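Local coordinates for protein arsenate reductase (arsC) (Archaeoglobus fulgidus, PDB 1Y1L) that probably reduces arsenate to arsenite in arsenic detoxification, on a low-molecular-weight phosphotyrosine phosphatase fold, at residues Arg108-Leu111 / Ala112-Glu116; Ile7-Ala11 / Arg12-Ala16; Asp63-Leu67 / Asp68-Leu72. One frame throughout, in Å; residues are numbered along the deposited sequence.

Contact 1 of 3, residues Arg108-Leu111 / Ala112-Glu116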
loop_
_atom_site.group_PDB
_atom_site.type_symbol
_atom_site.label_atom_id
_atom_site.label_comp_id
_atom_site.label_asym_id
_atom_site.label_seq_id
_atom_site.Cartn_x
_atom_site.Cartn_y
_atom_site.Cartn_z
ATOM N N ARG A 108 29.274 9.995 1.409
ATOM C CA ARG A 108 29.712 10.026 0.024
ATOM C C ARG A 108 29.207 8.792 -0.706
ATOM O O ARG A 108 28.794 8.877 -1.862
ATOM C CB ARG A 108 31.240 10.116 -0.060
ATOM C CG ARG A 108 31.803 11.526 0.190
ATOM C CD ARG A 108 33.291 11.618 -0.159
ATOM N NE ARG A 108 33.764 12.998 -0.255
ATOM C CZ ARG A 108 34.195 13.726 0.774
ATOM N NH1 ARG A 108 34.607 14.967 0.578
ATOM N NH2 ARG A 108 34.223 13.222 2.005
ATOM N N ARG A 109 29.266 7.647 -0.034
ATOM C CA ARG A 109 28.788 6.398 -0.614
ATOM C C ARG A 109 27.293 6.540 -0.937
ATOM O O ARG A 109 26.830 6.097 -1.995
ATOM C CB ARG A 109 29.024 5.244 0.363
ATOM C CG ARG A 109 28.798 3.858 -0.213
ATOM C CD ARG A 109 27.605 3.192 0.453
ATOM N NE ARG A 109 27.882 1.784 0.723
ATOM C CZ ARG A 109 28.121 1.280 1.934
ATOM N NH1 ARG A 109 28.374 -0.018 2.062
ATOM N NH2 ARG A 109 28.085 2.058 3.017
ATOM N N VAL A 110 26.542 7.131 -0.011
ATOM C CA VAL A 110 25.112 7.359 -0.198
ATOM C C VAL A 110 24.911 8.312 -1.363
ATOM O O VAL A 110 23.991 8.147 -2.155
ATOM C CB VAL A 110 24.475 7.963 1.065
ATOM C CG1 VAL A 110 23.088 8.496 0.771
ATOM C CG2 VAL A 110 24.418 6.917 2.153
ATOM N N LEU A 111 25.776 9.311 -1.460
ATOM C CA LEU A 111 25.690 10.288 -2.531
ATOM C C LEU A 111 25.834 9.618 -3.885
ATOM O O LEU A 111 25.100 9.934 -4.820
ATOM C CB LEU A 111 26.792 11.336 -2.377
ATOM C CG LEU A 111 26.818 12.412 -3.457
ATOM C CD1 LEU A 111 25.535 13.197 -3.372
ATOM C CD2 LEU A 111 28.005 13.337 -3.275
ATOM N N ALA A 112 26.815 8.725 -3.992
ATOM C CA ALA A 112 27.083 8.027 -5.233
ATOM C C ALA A 112 25.918 7.179 -5.686
ATOM O O ALA A 112 25.583 7.201 -6.867
ATOM C CB ALA A 112 28.319 7.183 -5.112
ATOM N N GLU A 113 25.327 6.401 -4.776
ATOM C CA GLU A 113 24.193 5.546 -5.128
ATOM C C GLU A 113 23.055 6.369 -5.654
ATOM O O GLU A 113 22.434 6.017 -6.645
ATOM C CB GLU A 113 23.704 4.754 -3.931
ATOM C CG GLU A 113 24.513 3.513 -3.655
ATOM C CD GLU A 113 23.740 2.501 -2.836
ATOM O OE1 GLU A 113 22.676 2.040 -3.316
ATOM O OE2 GLU A 113 24.195 2.166 -1.718
ATOM N N ILE A 114 22.740 7.437 -4.940
ATOM C CA ILE A 114 21.686 8.339 -5.357
ATOM C C ILE A 114 21.990 8.863 -6.763
ATOM O O ILE A 114 21.094 9.002 -7.584
ATOM C CB ILE A 114 21.585 9.518 -4.389
ATOM C CG1 ILE A 114 21.201 9.018 -2.998
ATOM C CG2 ILE A 114 20.563 10.522 -4.885
ATOM C CD1 ILE A 114 20.981 10.135 -2.002
ATOM N N GLU A 115 23.268 9.133 -7.020
ATOM C CA GLU A 115 23.738 9.648 -8.302
ATOM C C GLU A 115 23.587 8.622 -9.408
ATOM O O GLU A 115 23.211 8.962 -10.518
ATOM C CB GLU A 115 25.202 10.091 -8.194
ATOM C CG GLU A 115 25.692 10.911 -9.386
ATOM C CD GLU A 115 27.081 11.495 -9.190
ATOM O OE1 GLU A 115 27.945 10.797 -8.627
ATOM O OE2 GLU A 115 27.316 12.648 -9.606
ATOM N N GLU A 116 23.952 7.381 -9.119
ATOM C CA GLU A 116 23.839 6.300 -10.088
ATOM C C GLU A 116 22.370 6.115 -10.431
ATOM O O GLU A 116 22.022 5.786 -11.565
ATOM C CB GLU A 116 24.367 4.999 -9.486
ATOM C CG GLU A 116 24.169 3.780 -10.377
ATOM C CD GLU A 116 23.813 2.520 -9.590
ATOM O OE1 GLU A 116 24.727 1.875 -9.042
ATOM O OE2 GLU A 116 22.615 2.165 -9.518
#

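Contact 2 of 3, residues Ile7-Ala11 / Arg12-Ala16. With CD (cadmium ion), chain E.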
loop_
_atom_site.group_PDB
_atom_site.type_symbol
_atom_site.label_atom_id
_atom_site.label_comp_id
_atom_site.label_asym_id
_atom_site.label_seq_id
_atom_site.Cartn_x
_atom_site.Cartn_y
_atom_site.Cartn_z
ATOM N N ILE A 7 11.876 10.416 4.959
ATOM C CA ILE A 7 11.271 10.710 6.244
ATOM C C ILE A 7 11.587 12.116 6.717
ATOM O O ILE A 7 10.833 13.044 6.484
ATOM C CB ILE A 7 11.726 9.732 7.336
ATOM C CG1 ILE A 7 11.325 8.300 6.996
ATOM C CG2 ILE A 7 11.146 10.146 8.677
ATOM C CD1 ILE A 7 11.867 7.293 7.982
ATOM N N HIS A 8 12.718 12.255 7.392
ATOM C CA HIS A 8 13.139 13.522 7.962
ATOM C C HIS A 8 13.576 14.661 7.001
ATOM O O HIS A 8 13.574 15.821 7.395
ATOM C CB HIS A 8 14.119 13.232 9.097
ATOM C CG HIS A 8 15.290 12.362 8.696
ATOM N ND1 HIS A 8 16.557 12.549 9.206
ATOM C CD2 HIS A 8 15.391 11.315 7.841
ATOM C CE1 HIS A 8 17.387 11.684 8.657
ATOM N NE2 HIS A 8 16.700 10.915 7.835
ATOM N N ASN A 9 13.839 14.347 5.729
ATOM C CA ASN A 9 14.241 15.356 4.719
ATOM C C ASN A 9 15.404 16.277 5.111
ATOM O O ASN A 9 15.246 17.499 5.237
ATOM C CB ASN A 9 13.045 16.226 4.297
ATOM C CG ASN A 9 13.428 17.309 3.276
ATOM O OD1 ASN A 9 12.778 18.352 3.183
ATOM N ND2 ASN A 9 14.508 17.075 2.530
ATOM N N THR A 10 16.593 15.706 5.224
ATOM C CA THR A 10 17.746 16.497 5.617
ATOM C C THR A 10 18.965 16.194 4.746
ATOM O O THR A 10 19.793 17.072 4.504
ATOM C CB THR A 10 18.080 16.240 7.103
ATOM O OG1 THR A 10 16.987 16.651 7.938
ATOM C CG2 THR A 10 19.293 17.001 7.516
ATOM N N ALA A 11 19.045 14.964 4.242
ATOM C CA ALA A 11 20.171 14.546 3.419
ATOM C C ALA A 11 19.813 13.987 2.041
ATOM O O ALA A 11 19.854 14.712 1.046
ATOM C CB ALA A 11 21.010 13.537 4.180
ATOM N N ARG A 12 19.533 12.684 1.988
ATOM C CA ARG A 12 19.194 11.985 0.746
ATOM C C ARG A 12 18.181 12.724 -0.124
ATOM O O ARG A 12 18.382 12.903 -1.322
ATOM C CB ARG A 12 18.673 10.582 1.058
ATOM C CG ARG A 12 19.556 9.827 2.009
ATOM C CD ARG A 12 19.449 8.325 1.853
ATOM N NE ARG A 12 18.208 7.754 2.373
ATOM C CZ ARG A 12 17.737 7.929 3.606
ATOM N NH1 ARG A 12 16.603 7.343 3.971
ATOM N NH2 ARG A 12 18.368 8.715 4.466
ATOM N N SER A 13 17.077 13.119 0.484
ATOM C CA SER A 13 16.032 13.828 -0.220
ATOM C C SER A 13 16.676 14.969 -0.960
ATOM O O SER A 13 16.554 15.105 -2.175
ATOM C CB SER A 13 15.055 14.382 0.806
ATOM O OG SER A 13 14.922 13.475 1.892
ATOM N N VAL A 14 17.435 15.739 -0.207
ATOM C CA VAL A 14 18.123 16.893 -0.738
ATOM C C VAL A 14 19.203 16.550 -1.754
ATOM O O VAL A 14 19.455 17.330 -2.658
ATOM C CB VAL A 14 18.760 17.705 0.391
ATOM C CG1 VAL A 14 19.357 18.983 -0.166
ATOM C CG2 VAL A 14 17.728 17.994 1.486
ATOM N N MET A 15 19.894 15.436 -1.562
ATOM C CA MET A 15 20.944 15.059 -2.494
ATOM C C MET A 15 20.363 14.757 -3.860
ATOM O O MET A 15 20.803 15.326 -4.861
ATOM C CB MET A 15 21.739 13.842 -1.996
ATOM C CG MET A 15 22.658 14.111 -0.804
ATOM S SD MET A 15 23.510 12.622 -0.199
ATOM C CE MET A 15 25.084 13.272 0.308
ATOM N N ALA A 16 19.396 13.842 -3.904
ATOM C CA ALA A 16 18.767 13.447 -5.160
ATOM C C ALA A 16 18.255 14.653 -5.950
ATOM O O ALA A 16 18.422 14.714 -7.175
ATOM C CB ALA A 16 17.655 12.468 -4.898
HETATM CD CD CD E . 15.838 10.576 10.023
#

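Contact 3 of 3, residues Asp63-Leu67 / Asp68-Leu72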
loop_
_atom_site.group_PDB
_atom_site.type_symbol
_atom_site.label_atom_id
_atom_site.label_comp_id
_atom_site.label_asym_id
_atom_site.label_seq_id
_atom_site.Cartn_x
_atom_site.Cartn_y
_atom_site.Cartn_z
ATOM N N ASP A 63 3.834 17.871 4.005
ATOM C CA ASP A 63 2.535 18.412 4.382
ATOM C C ASP A 63 2.351 19.814 3.796
ATOM O O ASP A 63 1.240 20.212 3.451
ATOM C CB ASP A 63 2.448 18.462 5.909
ATOM C CG ASP A 63 1.032 18.600 6.410
ATOM O OD1 ASP A 63 0.808 19.414 7.335
ATOM O OD2 ASP A 63 0.148 17.881 5.897
ATOM N N GLU A 64 3.446 20.570 3.750
ATOM C CA GLU A 64 3.460 21.931 3.215
ATOM C C GLU A 64 3.503 21.882 1.681
ATOM O O GLU A 64 3.735 22.903 1.032
ATOM C CB GLU A 64 4.704 22.688 3.739
ATOM C CG GLU A 64 4.855 22.771 5.286
ATOM C CD GLU A 64 6.167 23.440 5.765
ATOM O OE1 GLU A 64 6.995 22.760 6.409
ATOM O OE2 GLU A 64 6.369 24.650 5.523
ATOM N N VAL A 65 3.245 20.707 1.110
ATOM C CA VAL A 65 3.307 20.517 -0.341
ATOM C C VAL A 65 2.146 19.734 -0.962
ATOM O O VAL A 65 1.875 18.597 -0.574
ATOM C CB VAL A 65 4.620 19.782 -0.733
ATOM C CG1 VAL A 65 4.725 19.618 -2.245
ATOM C CG2 VAL A 65 5.825 20.525 -0.186
ATOM N N ASN A 66 1.530 20.313 -1.992
ATOM C CA ASN A 66 0.419 19.669 -2.692
ATOM C C ASN A 66 0.938 18.735 -3.787
ATOM O O ASN A 66 1.248 19.152 -4.903
ATOM C CB ASN A 66 -0.543 20.716 -3.261
ATOM C CG ASN A 66 -1.392 21.383 -2.178
ATOM O OD1 ASN A 66 -1.136 22.523 -1.769
ATOM N ND2 ASN A 66 -2.416 20.672 -1.720
ATOM N N LEU A 67 1.017 17.460 -3.432
ATOM C CA LEU A 67 1.521 16.397 -4.293
ATOM C C LEU A 67 1.101 16.349 -5.749
ATOM O O LEU A 67 1.923 16.067 -6.618
ATOM C CB LEU A 67 1.231 15.043 -3.653
ATOM C CG LEU A 67 2.029 14.752 -2.385
ATOM C CD1 LEU A 67 1.517 13.481 -1.716
ATOM C CD2 LEU A 67 3.500 14.618 -2.741
ATOM N N ASP A 68 -0.173 16.584 -6.023
ATOM C CA ASP A 68 -0.660 16.522 -7.397
ATOM C C ASP A 68 0.128 17.377 -8.403
ATOM O O ASP A 68 0.046 17.151 -9.613
ATOM C CB ASP A 68 -2.157 16.843 -7.433
ATOM C CG ASP A 68 -2.992 15.828 -6.650
ATOM O OD1 ASP A 68 -3.927 16.254 -5.934
ATOM O OD2 ASP A 68 -2.714 14.608 -6.746
ATOM N N ASP A 69 0.888 18.345 -7.896
ATOM C CA ASP A 69 1.702 19.218 -8.735
ATOM C C ASP A 69 2.776 18.440 -9.490
ATOM O O ASP A 69 3.179 18.831 -10.585
ATOM C CB ASP A 69 2.396 20.291 -7.880
ATOM C CG ASP A 69 1.429 21.328 -7.315
ATOM O OD1 ASP A 69 0.275 21.423 -7.793
ATOM O OD2 ASP A 69 1.837 22.070 -6.393
ATOM N N PHE A 70 3.247 17.354 -8.885
ATOM C CA PHE A 70 4.307 16.522 -9.452
ATOM C C PHE A 70 3.826 15.439 -10.425
ATOM O O PHE A 70 2.641 15.138 -10.479
ATOM C CB PHE A 70 5.131 15.928 -8.302
ATOM C CG PHE A 70 5.616 16.961 -7.322
ATOM C CD1 PHE A 70 4.807 17.365 -6.274
ATOM C CD2 PHE A 70 6.845 17.595 -7.499
ATOM C CE1 PHE A 70 5.202 18.389 -5.417
ATOM C CE2 PHE A 70 7.249 18.621 -6.645
ATOM C CZ PHE A 70 6.424 19.021 -5.604
ATOM N N ASP A 71 4.735 14.858 -11.199
ATOM C CA ASP A 71 4.355 13.838 -12.162
ATOM C C ASP A 71 5.036 12.511 -11.963
ATOM O O ASP A 71 4.864 11.582 -12.761
ATOM C CB ASP A 71 4.604 14.344 -13.564
ATOM C CG ASP A 71 3.912 15.633 -13.811
ATOM O OD1 ASP A 71 4.543 16.683 -13.582
ATOM O OD2 ASP A 71 2.719 15.595 -14.170
ATOM N N LEU A 72 5.842 12.442 -10.915
ATOM C CA LEU A 72 6.565 11.226 -10.530
ATOM C C LEU A 72 7.157 11.502 -9.178
ATOM O O LEU A 72 8.053 12.319 -9.062
ATOM C CB LEU A 72 7.683 10.886 -11.526
ATOM C CG LEU A 72 8.597 9.668 -11.324
ATOM C CD1 LEU A 72 9.947 10.102 -10.836
ATOM C CD2 LEU A 72 7.984 8.652 -10.399
#

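Contact 1 of 3, residues Arg108-Leu111 / Ala112-Glu116
Helix 106-121, the last helix of the chain, supplies this contact, in which Val110 meets Ile114 and Arg109 lies beside Glu113, each pair one turn apart. Val110 CG1 comes within 3.8 Å of Ile114 CD1, the two side chains slanting across each other. The meeting depends on complementary torsions: in Val110 the CG1 methyl stands opposite the backbone nitrogen (chi1 167°), whereas the CG1 branch of Ile114 lies beside its own nitrogen (chi1 -63°) and carries CD1 back over the preceding turn. The same branch passes the carbonyl of Val110, so that peptide is flanked by aliphatic carbon as well as being bonded to the Ile114 N-H. In the low-molecular-weight phosphatase fold this helix packs beside the first helix of the chain, and the buried face bearing Val110, Leu111 and Ile114 is the one turned toward Arg12, Met15, Ala16 and Leu19 on helix 12-21. Away from that face lie charged side chains. Arg109 and Glu113 run side by side in the same direction, but Arg109 NE stays 4.4 Å from Glu113 OE2, and the oxygen sits well out of the guanidinium plane. With the guanidinium and carboxylate planes 66° apart, the attraction is one of charges without a directed N-H; the salt bridge of Arg109 goes to Glu97. Glu115 N donates to Leu111 O at 3.0 Å, within the i to i+4 series of the helix, in which Ala112 N also donates to Arg108 O at 2.9 Å. The extended side chain of Glu115 reaches Arg51 in a salt bridge, and Arg108 NH1 makes another with Glu50, both partners lying just after helix 42-49.

Contact 2 of 3, residues Ile7-Ala11 / Arg12-Ala16
The imidazole of His8 and the guanidinium of Arg12 approach each other obliquely, with His8 NE2 4.4 Å from Arg12 NH2. A cadmium ion is placed over one face of the imidazole, 2.2 Å from His8 ND1; since the nitrogen lone pairs lie in the ring plane, the modelled position of the ion is doubtful. Glu35 of the second subunit also binds the ion. The third flat group, the Asn9 amide, is swung away from its backbone nitrogen (chi1 179°) and brings ND2 to 3.5 Å from Val14 CG2, the two side chains crossing nearly at right angles, while OD1 accepts a hydrogen bond from Arg60 N. Ala11 is the N-cap, and Met15 N donates to Ala11 O at 2.7 Å, opening the helix. Together with Cys6, the loop matches the CX5R P-loop of low-molecular-weight phosphatases, of which Arg12 is the arginine; it is salt-bridged to Glu78. This loop joins strand 2-6 to helix 12-21: Ser13 packs on Cys6 and Ala16 on Phe4 of that strand, helix 42-49 lies against Ala11 and Met15, and helix 106-121 is the other neighbouring helix.

Contact 3 of 3, residues Asp63-Leu67 / Asp68-Leu72
Val65 and Phe70 cross at about a right angle, the valine meeting the aromatic ring at its edge. Val65 CG1 lies near the ring plane, 3.4 Å from Phe70 CE1, and CZ is the next ring atom it approaches. With CG1 opposite the backbone nitrogen (chi1 -178°), the valine presents this methyl to the phenyl group. The ring plane is turned nearly perpendicular to the plane of CA, CB and CG (chi2 86°), which also sets another stretch of its rim against the Leu67 peptide: Phe70 CD1 lies 3.2 Å from Leu67 O, again close to the ring plane. That same carbonyl oxygen is the acceptor for the backbone nitrogen of Phe70, at 2.9 Å. One residue earlier, Asn66 O takes the N-H of Asp69 (N to O 3.1 Å) with a fairly straight angle of 166° at the hydrogen. The Asp69 carboxylate folds back over this carbonyl, with OD2 at 3.3 Å from Asn66 O, but both are acceptors, so this is not a hydrogen bond. Asn66, Asp68 and Asp69 are exposed, whereas Phe70 is buried and, like Leu67, packs on Leu3 of strand 2-6; Arg60 touches both Val65 and Phe70. Successive i to i+3 bonds of this kind define a short turn of 3-10 helix, here set in the connection between helix 42-49 and strand 73-77, with Phe70, the residue after it, packing on strand 2-6 of the central parallel sheet.

Overall arrangement
Along the chain the order is contact 2, contact 3, contact 1, all within one phosphatase-type domain built on a parallel sheet of strand order 2-1-3-4. Contacts 1 and 2 have centres about 12 Å apart and touch directly: helices 106-121 and 12-21 pack together through residues of both contacts, so the last helix backs the one that begins at the P-loop. Contact 3 lies apart, its centre about 16 Å from that of contact 2 and about 25 Å from that of contact 1; contacts 1 and 3 lie on opposite sides of the chain's centre. Contact 3 leads into strand 73-77, whose end holds Cys77, disulfide-bonded to Cys82.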